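Local coordinates for protein BrkA translocator (Bordetella pertussis, PDB 3QQ2) that forms the outer-membrane beta-barrel pore that carries the passenger domain of BrkA, a protein that inhibits classical complement activation, to the bacterial surface, at residues Asn152-Arg166 with Asn185-Arg199. The protein carries 1 engineered substitution. Numbering follows the deposited sequence.
Sequences NDWFAEPQAEVMLWR and NTATLGRLGLRFGRR
Glu157 and Arg195 form an antiparallel hydrogen-bonded pair on neighbouring strands, and their side chains run alongside each other in the same direction. Glu157 OE2 meets Arg195 NH1 at the edge of the guanidinium, near its plane, in a salt bridge. Carboxylate and guanidinium planes are 29° apart. Phe155 CE2 comes over one face of the same guanidinium, 3.5 Å from Arg195 NH1. Phe155 CG sits between its backbone N and carbonyl carbon (chi1 60°), which folds the ring across the neighbouring strand. One ring face lies over Gly197, whose N sits 3.7 Å above the ring plane of Phe155. Arg147 and Tyr211 add cation-pi contacts to Phe155 and Arg195 respectively. Glu161 and Arg191 are also paired alongside, but their planes are 68° apart. Glu161 OE1 stands over the guanidinium face, 3.1 Å from Arg191 NH2, and pairs by charge alone. Arg191 NH1 is hydrogen-bonded to Thr217. Phe155, Glu157, Glu161, Arg191 and Arg195 face the barrel interior, consistent with the pore side of the autotransporter translocator domain. At one end of this inner row, Trp165 lays a ring face over Ala187, with Ala187 CB 3.8 Å from Trp165 CZ2. On the face that bears Ala156, Phe196 and Arg198, apolar pairs meet. Ala156 CB touches the edge of the Phe196 ring at CE1 (3.6 Å), and Pro158 CD meets Leu194 CD1. Near the start of strand 154-166, Arg198 CD makes a CH-pi contact over the five-membered ring of Trp154.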
loop_
_atom_site.group_PDB
_atom_site.type_symbol
_atom_site.label_atom_id
_atom_site.label_comp_id
_atom_site.label_asym_id
_atom_site.label_seq_id
_atom_site.Cartn_x
_atom_site.Cartn_y
_atom_site.Cartn_z
ATOM N N ASN A 152 54.425 24.837 10.053
ATOM C CA ASN A 152 54.782 23.405 10.153
ATOM C C ASN A 152 53.859 22.523 9.299
ATOM O O ASN A 152 53.676 21.331 9.568
ATOM C CB ASN A 152 54.799 22.976 11.634
ATOM C CG ASN A 152 55.614 21.725 11.894
ATOM O OD1 ASN A 152 55.174 20.612 11.596
ATOM N ND2 ASN A 152 56.784 21.895 12.515
ATOM N N ASP A 153 53.272 23.136 8.269
ATOM C CA ASP A 153 52.474 22.446 7.237
ATOM C C ASP A 153 51.100 21.933 7.662
ATOM O O ASP A 153 50.455 21.206 6.908
ATOM C CB ASP A 153 53.276 21.308 6.595
ATOM C CG ASP A 153 54.686 21.707 6.282
ATOM O OD1 ASP A 153 54.878 22.569 5.392
ATOM O OD2 ASP A 153 55.602 21.173 6.951
ATOM N N TRP A 154 50.673 22.294 8.872
ATOM C CA TRP A 154 49.293 22.107 9.321
ATOM C C TRP A 154 48.390 23.057 8.548
ATOM O O TRP A 154 48.753 24.204 8.296
ATOM C CB TRP A 154 49.153 22.442 10.812
ATOM C CG TRP A 154 49.876 21.553 11.766
ATOM C CD1 TRP A 154 51.170 21.674 12.157
ATOM C CD2 TRP A 154 49.340 20.433 12.495
ATOM N NE1 TRP A 154 51.488 20.695 13.071
ATOM C CE2 TRP A 154 50.384 19.919 13.298
ATOM C CE3 TRP A 154 48.082 19.816 12.547
ATOM C CZ2 TRP A 154 50.217 18.809 14.139
ATOM C CZ3 TRP A 154 47.914 18.711 13.393
ATOM C CH2 TRP A 154 48.982 18.222 14.173
ATOM N N PHE A 155 47.202 22.596 8.195
ATOM C CA PHE A 155 46.243 23.457 7.508
ATOM C C PHE A 155 44.920 23.522 8.237
ATOM O O PHE A 155 44.598 22.663 9.055
ATOM C CB PHE A 155 46.007 22.987 6.065
ATOM C CG PHE A 155 45.464 21.597 5.969
ATOM C CD1 PHE A 155 46.286 20.500 6.156
ATOM C CD2 PHE A 155 44.130 21.384 5.703
ATOM C CE1 PHE A 155 45.788 19.217 6.076
ATOM C CE2 PHE A 155 43.617 20.095 5.624
ATOM C CZ PHE A 155 44.444 19.012 5.817
ATOM N N ALA A 156 44.155 24.550 7.903
ATOM C CA ALA A 156 42.802 24.726 8.399
ATOM C C ALA A 156 41.884 24.865 7.192
ATOM O O ALA A 156 42.258 25.490 6.195
ATOM C CB ALA A 156 42.727 25.966 9.272
ATOM N N GLU A 157 40.689 24.290 7.264
ATOM C CA GLU A 157 39.853 24.259 6.068
ATOM C C GLU A 157 38.369 24.278 6.310
ATOM O O GLU A 157 37.754 23.231 6.401
ATOM C CB GLU A 157 40.198 23.051 5.214
ATOM C CG GLU A 157 39.710 23.156 3.778
ATOM C CD GLU A 157 40.150 21.969 2.945
ATOM O OE1 GLU A 157 41.082 22.132 2.109
ATOM O OE2 GLU A 157 39.577 20.871 3.155
ATOM N N PRO A 158 37.789 25.477 6.392
ATOM C CA PRO A 158 36.338 25.601 6.487
ATOM C C PRO A 158 35.673 25.195 5.179
ATOM O O PRO A 158 36.186 25.518 4.104
ATOM C CB PRO A 158 36.125 27.094 6.745
ATOM C CG PRO A 158 37.391 27.755 6.304
ATOM C CD PRO A 158 38.476 26.771 6.557
ATOM N N GLN A 159 34.546 24.497 5.272
ATOM C CA GLN A 159 33.834 24.062 4.077
ATOM C C GLN A 159 32.306 24.211 4.176
ATOM O O GLN A 159 31.708 24.029 5.235
ATOM C CB GLN A 159 34.232 22.627 3.699
ATOM C CG GLN A 159 33.949 21.566 4.781
ATOM C CD GLN A 159 35.001 20.443 4.835
ATOM O OE1 GLN A 159 34.708 19.318 5.275
ATOM N NE2 GLN A 159 36.230 20.747 4.404
ATOM N N ALA A 160 31.685 24.544 3.054
ATOM C CA ALA A 160 30.238 24.658 2.982
ATOM C C ALA A 160 29.671 23.826 1.812
ATOM O O ALA A 160 30.220 23.812 0.708
ATOM C CB ALA A 160 29.830 26.118 2.891
ATOM N N GLU A 161 28.590 23.110 2.094
ATOM C CA GLU A 161 27.950 22.248 1.135
ATOM C C GLU A 161 26.432 22.371 1.256
ATOM O O GLU A 161 25.822 22.001 2.266
ATOM C CB GLU A 161 28.400 20.782 1.321
ATOM C CG GLU A 161 27.804 19.805 0.247
ATOM C CD GLU A 161 28.182 18.321 0.438
ATOM O OE1 GLU A 161 27.946 17.751 1.543
ATOM O OE2 GLU A 161 28.699 17.720 -0.538
ATOM N N VAL A 162 25.829 22.922 0.214
ATOM C CA VAL A 162 24.386 22.829 0.025
ATOM C C VAL A 162 24.087 21.631 -0.901
ATOM O O VAL A 162 24.830 21.357 -1.827
ATOM C CB VAL A 162 23.797 24.178 -0.485
ATOM C CG1 VAL A 162 24.877 25.028 -1.134
ATOM C CG2 VAL A 162 22.636 23.964 -1.454
ATOM N N MET A 163 23.019 20.904 -0.615
ATOM C CA MET A 163 22.646 19.731 -1.397
ATOM C C MET A 163 21.128 19.738 -1.664
ATOM O O MET A 163 20.336 19.972 -0.754
ATOM C CB MET A 163 23.101 18.467 -0.662
ATOM C CG MET A 163 22.370 17.189 -1.006
ATOM S SD MET A 163 23.355 16.094 -2.041
ATOM C CE MET A 163 22.261 14.678 -2.144
ATOM N N LEU A 164 20.733 19.529 -2.922
ATOM C CA LEU A 164 19.317 19.437 -3.301
ATOM C C LEU A 164 19.073 18.074 -3.905
ATOM O O LEU A 164 19.884 17.597 -4.684
ATOM C CB LEU A 164 18.914 20.517 -4.322
ATOM C CG LEU A 164 19.187 22.033 -4.153
ATOM C CD1 LEU A 164 18.278 22.897 -5.061
ATOM C CD2 LEU A 164 19.085 22.533 -2.701
ATOM N N TRP A 165 17.978 17.427 -3.541
ATOM C CA TRP A 165 17.612 16.224 -4.258
ATOM C C TRP A 165 16.131 15.900 -4.257
ATOM O O TRP A 165 15.421 16.254 -3.308
ATOM C CB TRP A 165 18.414 15.041 -3.762
ATOM C CG TRP A 165 18.166 14.694 -2.391
ATOM C CD1 TRP A 165 18.857 15.120 -1.322
ATOM C CD2 TRP A 165 17.154 13.813 -1.904
ATOM N NE1 TRP A 165 18.343 14.571 -0.176
ATOM C CE2 TRP A 165 17.294 13.757 -0.508
ATOM C CE3 TRP A 165 16.127 13.075 -2.514
ATOM C CZ2 TRP A 165 16.447 12.990 0.305
ATOM C CZ3 TRP A 165 15.284 12.302 -1.707
ATOM C CH2 TRP A 165 15.452 12.268 -0.314
ATOM N N ARG A 166 15.683 15.233 -5.329
ATOM C CA ARG A 166 14.313 14.775 -5.427
ATOM C C ARG A 166 14.215 13.307 -5.727
ATOM O O ARG A 166 14.963 12.758 -6.510
ATOM C CB ARG A 166 13.467 15.568 -6.428
ATOM C CG ARG A 166 11.973 15.584 -5.964
ATOM C CD ARG A 166 10.892 15.551 -7.065
ATOM N NE ARG A 166 10.413 16.883 -7.446
ATOM C CZ ARG A 166 10.710 17.505 -8.592
ATOM N NH1 ARG A 166 11.490 16.929 -9.512
ATOM N NH2 ARG A 166 10.210 18.710 -8.832
ATOM N N ASN A 185 9.088 12.667 -2.031
ATOM C CA ASN A 185 9.789 13.636 -1.203
ATOM C C ASN A 185 10.893 14.364 -1.992
ATOM O O ASN A 185 11.409 13.841 -2.964
ATOM C CB ASN A 185 10.357 12.947 0.033
ATOM C CG ASN A 185 11.194 11.724 -0.314
ATOM O OD1 ASN A 185 10.910 10.616 0.158
ATOM N ND2 ASN A 185 12.227 11.913 -1.146
ATOM N N THR A 186 11.233 15.569 -1.548
ATOM C CA THR A 186 12.150 16.487 -2.227
ATOM C C THR A 186 12.866 17.314 -1.147
ATOM O O THR A 186 12.221 18.089 -0.446
ATOM C CB THR A 186 11.383 17.402 -3.237
ATOM O OG1 THR A 186 12.138 18.580 -3.523
ATOM C CG2 THR A 186 10.038 17.831 -2.692
ATOM N N ALA A 187 14.188 17.152 -1.017
ATOM C CA ALA A 187 14.930 17.640 0.182
ATOM C C ALA A 187 16.204 18.496 -0.005
ATOM O O ALA A 187 17.133 18.099 -0.712
ATOM C CB ALA A 187 15.245 16.454 1.119
ATOM N N THR A 188 16.249 19.637 0.688
ATOM C CA THR A 188 17.469 20.455 0.836
ATOM C C THR A 188 18.369 20.055 2.030
ATOM O O THR A 188 17.873 19.649 3.074
ATOM C CB THR A 188 17.119 21.958 0.915
ATOM O OG1 THR A 188 16.942 22.465 -0.414
ATOM C CG2 THR A 188 18.222 22.756 1.595
ATOM N N LEU A 189 19.689 20.136 1.830
ATOM C CA LEU A 189 20.698 20.011 2.888
ATOM C C LEU A 189 21.624 21.185 2.852
ATOM O O LEU A 189 22.010 21.645 1.772
ATOM C CB LEU A 189 21.554 18.754 2.745
ATOM C CG LEU A 189 21.108 17.511 3.516
ATOM C CD1 LEU A 189 19.767 16.978 2.968
ATOM C CD2 LEU A 189 22.183 16.415 3.533
ATOM N N GLY A 190 21.945 21.672 4.054
ATOM C CA GLY A 190 23.057 22.602 4.305
ATOM C C GLY A 190 24.106 21.820 5.078
ATOM O O GLY A 190 23.749 20.948 5.883
ATOM N N ARG A 191 25.389 22.082 4.822
ATOM C CA ARG A 191 26.445 21.490 5.647
ATOM C C ARG A 191 27.689 22.361 5.918
ATOM O O ARG A 191 28.362 22.846 5.001
ATOM C CB ARG A 191 26.816 20.097 5.167
ATOM C CG ARG A 191 27.903 19.428 6.006
ATOM C CD ARG A 191 27.530 17.997 6.438
ATOM N NE ARG A 191 27.620 16.960 5.393
ATOM C CZ ARG A 191 26.677 16.717 4.483
ATOM N NH1 ARG A 191 25.572 17.450 4.454
ATOM N NH2 ARG A 191 26.837 15.746 3.587
ATOM N N LEU A 192 27.950 22.541 7.218
ATOM C CA LEU A 192 29.063 23.317 7.760
ATOM C C LEU A 192 30.054 22.390 8.432
ATOM O O LEU A 192 29.654 21.421 9.080
ATOM C CB LEU A 192 28.544 24.300 8.796
ATOM C CG LEU A 192 27.691 25.460 8.306
ATOM C CD1 LEU A 192 27.715 26.519 9.375
ATOM C CD2 LEU A 192 28.212 26.043 7.016
ATOM N N GLY A 193 31.340 22.692 8.286
ATOM C CA GLY A 193 32.402 21.853 8.816
ATOM C C GLY A 193 33.777 22.484 8.718
ATOM O O GLY A 193 33.985 23.479 8.008
ATOM N N LEU A 194 34.723 21.893 9.443
ATOM C CA LEU A 194 36.102 22.339 9.444
ATOM C C LEU A 194 37.031 21.151 9.618
ATOM O O LEU A 194 36.786 20.305 10.479
ATOM C CB LEU A 194 36.298 23.303 10.596
ATOM C CG LEU A 194 37.677 23.905 10.828
ATOM C CD1 LEU A 194 37.881 25.185 10.024
ATOM C CD2 LEU A 194 37.812 24.185 12.295
ATOM N N ARG A 195 38.084 21.071 8.802
ATOM C CA ARG A 195 39.160 20.094 9.061
ATOM C C ARG A 195 40.517 20.733 9.424
ATOM O O ARG A 195 40.883 21.781 8.888
ATOM C CB ARG A 195 39.276 19.023 7.949
ATOM C CG ARG A 195 39.673 19.487 6.546
ATOM C CD ARG A 195 39.159 18.493 5.432
ATOM N NE ARG A 195 40.146 17.519 4.925
ATOM C CZ ARG A 195 41.054 17.778 3.976
ATOM N NH1 ARG A 195 41.134 18.989 3.436
ATOM N NH2 ARG A 195 41.902 16.832 3.569
ATOM N N PHE A 196 41.231 20.115 10.362
ATOM C CA PHE A 196 42.589 20.505 10.681
ATOM C C PHE A 196 43.488 19.354 10.356
ATOM O O PHE A 196 43.256 18.248 10.828
ATOM C CB PHE A 196 42.758 20.752 12.172
ATOM C CG PHE A 196 42.180 22.035 12.646
ATOM C CD1 PHE A 196 42.498 23.228 12.012
ATOM C CD2 PHE A 196 41.326 22.051 13.749
ATOM C CE1 PHE A 196 41.972 24.425 12.457
ATOM C CE2 PHE A 196 40.783 23.231 14.202
ATOM C CZ PHE A 196 41.107 24.434 13.562
ATOM N N GLY A 197 44.542 19.592 9.593
ATOM C CA GLY A 197 45.523 18.539 9.392
ATOM C C GLY A 197 46.936 19.049 9.267
ATOM O O GLY A 197 47.197 20.255 9.387
ATOM N N ARG A 198 47.850 18.110 9.035
ATOM C CA ARG A 198 49.231 18.425 8.674
ATOM C C ARG A 198 49.562 17.754 7.337
ATOM O O ARG A 198 49.262 16.568 7.133
ATOM C CB ARG A 198 50.210 18.024 9.798
ATOM C CG ARG A 198 51.693 18.299 9.514
ATOM C CD ARG A 198 52.482 18.435 10.808
ATOM N NE ARG A 198 53.865 17.952 10.730
ATOM C CZ ARG A 198 54.253 16.713 11.051
ATOM N NH1 ARG A 198 53.353 15.814 11.467
ATOM N NH2 ARG A 198 55.538 16.366 10.956
ATOM N N ARG A 199 50.136 18.535 6.421
ATOM C CA ARG A 199 50.667 18.004 5.168
ATOM C C ARG A 199 52.046 17.449 5.508
ATOM O O ARG A 199 52.941 18.205 5.881
ATOM C CB ARG A 199 50.768 19.112 4.116
ATOM C CG ARG A 199 51.494 18.716 2.826
ATOM C CD ARG A 199 50.536 18.317 1.704
ATOM N NE ARG A 199 49.868 19.479 1.102
ATOM C CZ ARG A 199 48.703 19.439 0.444
ATOM N NH1 ARG A 199 48.048 18.293 0.280
ATOM N NH2 ARG A 199 48.178 20.554 -0.056
#